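O-ureido-L-serine synthase (Streptomyces lavendulae, PDB 3X44) catalyses the pyridoxal 5'-phosphate-dependent addition of hydroxyurea to O-acetyl-L-serine, giving O-ureido-L-serine for D-cycloserine biosynthesis, and also makes L-cysteine from sulfide. Local coordinates at residues A[9-14]-A[42-47]; A[185-190]-A[233-238]. The protein carries 1 engineered substitution. All coordinates share one frame; numbering follows the deposited sequence.

Contact 1 of 2, residues A[9-14]-A[42-47]; sequences DTIGRT and VADRLA. Engineered in segment 42-47: A43 (natural residue Lys).
I11 meets the first turn of helix 43-56 at D44, its side chain slanting across that of the aspartate. CD1 of I11 lies 3.8 Å from the backbone O of D44, and CG1 of I11 packs on the aspartate stem, 4.0 Å from D44 CB. Chi1 of -75° sets CG1 beside the backbone N and CG2 anti to it, and both branches of I11 reach the helix: CG2 settles against the carbonyl group of D44 and the start of R45. OD1 of D44, the carboxylate oxygen nearest I11, takes a hydrogen bond from G39 N in the loop before the helix.

G12 follows with phi positive (92°), a backbone shape in which a CB would press on the preceding carbonyl O. Its CA lies over one face of the R45 guanidinium, 3.8 Å from R45 CZ and displaced from the centre of the group. R13 turns away from the helix; its NH2 donates to D9 O at 2.9 Å, a hydrogen bond near the guanidinium plane that ties the loop across its own bend. The side chains of T14 and R45 come toward each other from opposite directions. T14 OG1 stands at the guanidinium edge, 3.3 Å from R45 NH2, while T14 CG2 packs 3.7 Å from the same nitrogen.

R45, extended from CG to NE, carries its charge to salt bridges with E34 through NE and E159 through NH2. E34 also bonds T14 OG1, and E159 receives the backbone N-H groups of R13 and T14. The buried arginine is thus probably neutralised by two carboxylates that loop and helix share, two residues beyond A43, the engineered site of the lysine that carries pyridoxal phosphate.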
loop_
_atom_site.group_PDB
_atom_site.type_symbol
_atom_site.label_atom_id
_atom_site.label_comp_id
_atom_site.label_asym_id
_atom_site.label_seq_id
_atom_site.Cartn_x
_atom_site.Cartn_y
_atom_site.Cartn_z
ATOM N N ASP A 9 -2.154 14.181 -0.037
ATOM C CA ASP A 9 -2.762 12.864 0.135
ATOM C C ASP A 9 -1.698 11.793 0.388
ATOM O O ASP A 9 -2.015 10.616 0.568
ATOM C CB ASP A 9 -3.602 12.494 -1.099
ATOM C CG ASP A 9 -4.765 13.452 -1.322
ATOM O OD1 ASP A 9 -5.271 14.019 -0.330
ATOM O OD2 ASP A 9 -5.170 13.647 -2.488
ATOM N N THR A 10 -0.434 12.211 0.405
ATOM C CA THR A 10 0.669 11.287 0.651
ATOM C C THR A 10 1.176 11.448 2.071
ATOM O O THR A 10 2.157 10.824 2.464
ATOM C CB THR A 10 1.850 11.530 -0.309
ATOM O OG1 THR A 10 2.485 12.774 0.016
ATOM C CG2 THR A 10 1.366 11.558 -1.755
ATOM N N ILE A 11 0.506 12.299 2.841
ATOM C CA ILE A 11 0.900 12.524 4.221
ATOM C C ILE A 11 0.510 11.332 5.104
ATOM O O ILE A 11 -0.593 10.791 4.992
ATOM C CB ILE A 11 0.257 13.822 4.775
ATOM C CG1 ILE A 11 0.989 15.041 4.200
ATOM C CG2 ILE A 11 0.306 13.829 6.303
ATOM C CD1 ILE A 11 0.342 16.377 4.518
ATOM N N GLY A 12 1.432 10.923 5.972
ATOM C CA GLY A 12 1.171 9.811 6.863
ATOM C C GLY A 12 1.619 8.489 6.274
ATOM O O GLY A 12 2.367 8.461 5.297
ATOM N N ARG A 13 1.163 7.399 6.886
ATOM C CA ARG A 13 1.490 6.051 6.455
ATOM C C ARG A 13 2.987 5.878 6.217
ATOM O O ARG A 13 3.416 5.441 5.150
ATOM C CB ARG A 13 0.705 5.705 5.182
ATOM C CG ARG A 13 -0.787 5.540 5.427
ATOM C CD ARG A 13 -1.555 5.361 4.128
ATOM N NE ARG A 13 -1.078 6.259 3.077
ATOM C CZ ARG A 13 -1.561 7.477 2.849
ATOM N NH1 ARG A 13 -2.544 7.959 3.598
ATOM N NH2 ARG A 13 -1.053 8.218 1.869
ATOM N N THR A 14 3.780 6.222 7.221
ATOM C CA THR A 14 5.224 6.106 7.113
ATOM C C THR A 14 5.720 4.727 7.511
ATOM O O THR A 14 5.155 4.071 8.379
ATOM C CB THR A 14 5.926 7.142 7.987
ATOM O OG1 THR A 14 5.504 6.983 9.345
ATOM C CG2 THR A 14 5.580 8.542 7.517
ATOM N N VAL A 42 7.447 14.651 10.610
ATOM C CA VAL A 42 6.187 14.359 11.276
ATOM C C VAL A 42 5.271 15.591 11.361
ATOM O O VAL A 42 4.059 15.464 11.535
ATOM C CB VAL A 42 6.467 13.819 12.701
ATOM C CG1 VAL A 42 7.116 14.896 13.527
ATOM C CG2 VAL A 42 5.186 13.314 13.355
ATOM N N ALA A 43 5.850 16.779 11.223
ATOM C CA ALA A 43 5.087 18.023 11.306
ATOM C C ALA A 43 3.957 18.087 10.285
ATOM O O ALA A 43 2.981 18.811 10.470
ATOM C CB ALA A 43 6.026 19.221 11.128
ATOM N N ASP A 44 4.099 17.331 9.203
ATOM C CA ASP A 44 3.092 17.304 8.151
ATOM C C ASP A 44 1.719 16.867 8.675
ATOM O O ASP A 44 0.681 17.337 8.198
ATOM C CB ASP A 44 3.514 16.337 7.049
ATOM C CG ASP A 44 4.537 16.927 6.096
ATOM O OD1 ASP A 44 4.696 16.347 5.006
ATOM O OD2 ASP A 44 5.183 17.945 6.418
ATOM N N ARG A 45 1.716 15.956 9.646
ATOM C CA ARG A 45 0.467 15.452 10.204
ATOM C C ARG A 45 -0.308 16.538 10.943
ATOM O O ARG A 45 -1.529 16.627 10.837
ATOM C CB ARG A 45 0.745 14.282 11.150
ATOM C CG ARG A 45 1.371 13.063 10.477
ATOM C CD ARG A 45 1.902 12.087 11.519
ATOM N NE ARG A 45 2.678 10.999 10.930
ATOM C CZ ARG A 45 2.163 9.826 10.567
ATOM N NH1 ARG A 45 0.868 9.591 10.730
ATOM N NH2 ARG A 45 2.949 8.887 10.044
ATOM N N LEU A 46 0.414 17.358 11.692
ATOM C CA LEU A 46 -0.192 18.438 12.447
ATOM C C LEU A 46 -0.674 19.539 11.502
ATOM O O LEU A 46 -1.802 20.016 11.619
ATOM C CB LEU A 46 0.831 19.003 13.435
ATOM C CG LEU A 46 0.478 20.213 14.301
ATOM C CD1 LEU A 46 1.372 20.210 15.532
ATOM C CD2 LEU A 46 0.676 21.500 13.516
ATOM N N ALA A 47 0.184 19.930 10.562
ATOM C CA ALA A 47 -0.146 20.987 9.616
ATOM C C ALA A 47 -1.436 20.718 8.856
ATOM O O ALA A 47 -2.288 21.596 8.745
ATOM C CB ALA A 47 1.003 21.189 8.641
#

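Contact 2 of 2, residues A[185-190]-A[233-238]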
loop_
_atom_site.group_PDB
_atom_site.type_symbol
_atom_site.label_atom_id
_atom_site.label_comp_id
_atom_site.label_asym_id
_atom_site.label_seq_id
_atom_site.Cartn_x
_atom_site.Cartn_y
_atom_site.Cartn_z
ATOM N N VAL A 185 -0.465 9.198 20.407
ATOM C CA VAL A 185 -0.101 7.790 20.349
ATOM C C VAL A 185 -0.222 7.147 21.731
ATOM O O VAL A 185 -0.743 6.039 21.867
ATOM C CB VAL A 185 1.332 7.602 19.830
ATOM C CG1 VAL A 185 1.678 6.116 19.806
ATOM C CG2 VAL A 185 1.459 8.175 18.427
ATOM N N GLY A 186 0.248 7.859 22.750
ATOM C CA GLY A 186 0.196 7.343 24.106
ATOM C C GLY A 186 -1.197 6.956 24.562
ATOM O O GLY A 186 -1.377 5.956 25.264
ATOM N N GLN A 187 -2.187 7.747 24.154
ATOM C CA GLN A 187 -3.572 7.508 24.538
ATOM C C GLN A 187 -4.214 6.307 23.850
ATOM O O GLN A 187 -5.051 5.621 24.444
ATOM C CB GLN A 187 -4.401 8.762 24.278
ATOM C CG GLN A 187 -4.234 9.821 25.353
ATOM C CD GLN A 187 -5.013 11.077 25.060
ATOM O OE1 GLN A 187 -5.452 11.302 23.932
ATOM N NE2 GLN A 187 -5.193 11.909 26.076
ATOM N N MET A 188 -3.828 6.052 22.602
ATOM C CA MET A 188 -4.376 4.921 21.867
ATOM C C MET A 188 -3.683 3.653 22.361
ATOM O O MET A 188 -4.297 2.587 22.441
ATOM C CB MET A 188 -4.162 5.108 20.361
ATOM C CG MET A 188 -4.927 6.301 19.780
ATOM S SD MET A 188 -6.620 6.496 20.422
ATOM C CE MET A 188 -7.438 5.201 19.558
ATOM N N LEU A 189 -2.405 3.784 22.700
ATOM C CA LEU A 189 -1.637 2.666 23.217
ATOM C C LEU A 189 -2.242 2.240 24.551
ATOM O O LEU A 189 -2.280 1.051 24.871
ATOM C CB LEU A 189 -0.181 3.073 23.441
ATOM C CG LEU A 189 0.732 3.130 22.218
ATOM C CD1 LEU A 189 2.067 3.737 22.618
ATOM C CD2 LEU A 189 0.914 1.736 21.640
ATOM N N ARG A 190 -2.716 3.220 25.319
ATOM C CA ARG A 190 -3.318 2.962 26.625
ATOM C C ARG A 190 -4.532 2.046 26.519
ATOM O O ARG A 190 -4.712 1.141 27.331
ATOM C CB ARG A 190 -3.737 4.282 27.299
ATOM C CG ARG A 190 -3.665 4.252 28.830
ATOM C CD ARG A 190 -4.700 5.153 29.523
ATOM N NE ARG A 190 -4.979 6.412 28.827
ATOM C CZ ARG A 190 -4.528 7.606 29.211
ATOM N NH1 ARG A 190 -3.765 7.727 30.290
ATOM N NH2 ARG A 190 -4.865 8.692 28.531
ATOM N N ARG A 233 -0.259 14.070 30.580
ATOM C CA ARG A 233 0.819 13.487 31.351
ATOM C C ARG A 233 0.588 12.039 31.771
ATOM O O ARG A 233 1.547 11.280 31.948
ATOM C CB ARG A 233 1.067 14.368 32.580
ATOM C CG ARG A 233 1.533 13.640 33.806
ATOM C CD ARG A 233 2.470 14.514 34.589
ATOM N NE ARG A 233 3.835 14.004 34.550
ATOM C CZ ARG A 233 4.891 14.669 35.005
ATOM N NH1 ARG A 233 4.739 15.877 35.536
ATOM N NH2 ARG A 233 6.094 14.120 34.932
ATOM N N SER A 234 -0.677 11.652 31.902
ATOM C CA SER A 234 -1.022 10.302 32.329
ATOM C C SER A 234 -0.604 9.156 31.396
ATOM O O SER A 234 -0.590 7.999 31.816
ATOM C CB SER A 234 -2.527 10.213 32.609
ATOM O OG SER A 234 -3.284 10.377 31.427
ATOM N N VAL A 235 -0.252 9.457 30.148
ATOM C CA VAL A 235 0.147 8.390 29.223
ATOM C C VAL A 235 1.606 7.968 29.383
ATOM O O VAL A 235 2.030 6.960 28.816
ATOM C CB VAL A 235 -0.076 8.796 27.746
ATOM C CG1 VAL A 235 -1.514 9.230 27.540
ATOM C CG2 VAL A 235 0.894 9.903 27.360
ATOM N N ILE A 236 2.368 8.731 30.158
ATOM C CA ILE A 236 3.780 8.438 30.364
ATOM C C ILE A 236 4.087 7.444 31.491
ATOM O O ILE A 236 3.632 7.611 32.619
ATOM C CB ILE A 236 4.565 9.735 30.649
ATOM C CG1 ILE A 236 4.319 10.748 29.525
ATOM C CG2 ILE A 236 6.054 9.423 30.802
ATOM C CD1 ILE A 236 4.904 12.110 29.799
ATOM N N ASP A 237 4.867 6.415 31.169
ATOM C CA ASP A 237 5.279 5.411 32.148
ATOM C C ASP A 237 6.716 5.699 32.555
ATOM O O ASP A 237 7.089 5.532 33.712
ATOM C CB ASP A 237 5.209 4.004 31.554
ATOM C CG ASP A 237 3.819 3.639 31.100
ATOM O OD1 ASP A 237 3.653 3.335 29.899
ATOM O OD2 ASP A 237 2.895 3.660 31.944
ATOM N N ASP A 238 7.522 6.140 31.593
ATOM C CA ASP A 238 8.918 6.456 31.855
ATOM C C ASP A 238 9.297 7.831 31.327
ATOM O O ASP A 238 9.254 8.075 30.119
ATOM C CB ASP A 238 9.834 5.411 31.210
ATOM C CG ASP A 238 9.636 4.032 31.788
ATOM O OD1 ASP A 238 9.749 3.889 33.019
ATOM O OD2 ASP A 238 9.365 3.090 31.013
HETATM O O HOH W 1 -3.302 6.235 32.544
#
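V235 points its side chain at helix 180-192 and crosses R190 at about a right angle, with V235 CG1 over one face of the guanidinium, 3.5 Å from R190 NH2. The same methyl is 3.5 Å from Q187 CG, where the glutamine stem runs obliquely past it. The valine also packs on the bare backbone of G186, with V235 CB 3.8 Å from G186 C, and a CB on G186 would collide with the CG2 branch.

S234 takes the edge of the R190 guanidinium instead of a face. R190 NH1 donates to S234 OG at 2.9 Å, close to the guanidinium plane and fairly straight (162°). The arginine chain bends at chi2 and chi3 (-36° at chi3), which brings the guanidinium alongside S234. A water accepts from R190 NH1 at 2.7 Å and gives a weak bond to the S234 carbonyl.

D232 joins the polar groups, bonding S234 OG through OD1 and, through OD2, R190 NH2 in a salt bridge and Q187 NE2; Q187 OE1 turns to R153. The buried valine packs on glycine at helix 180-192, which starts in the pyridoxal phosphate-binding run G177 to T181, while at the exposed side D232 probably balances the charge of R190.

Contact 1 closes before contact 2 opens along the chain; their centres lie 21 Å apart and their nearest atoms about 8 Å, without touching. Both pack against helix 147-164, which meets V42, R45 and L46 in contact 1 and V185 and M188 in contact 2. In 9-14/42-47 the loop before strand 16-18 is joined to helix 43-56, whose first turn lies by the cofactor-lysine position. In 185-190/233-238, helix 180-192, which starts within the pyridoxal phosphate-binding residues G177 to T181, is joined to the lead-in of strand 238-242, outermost in this chain's six-stranded mixed sheet. Both contacts thus involve helices whose N-terminal ends lie near the bound cofactor adduct.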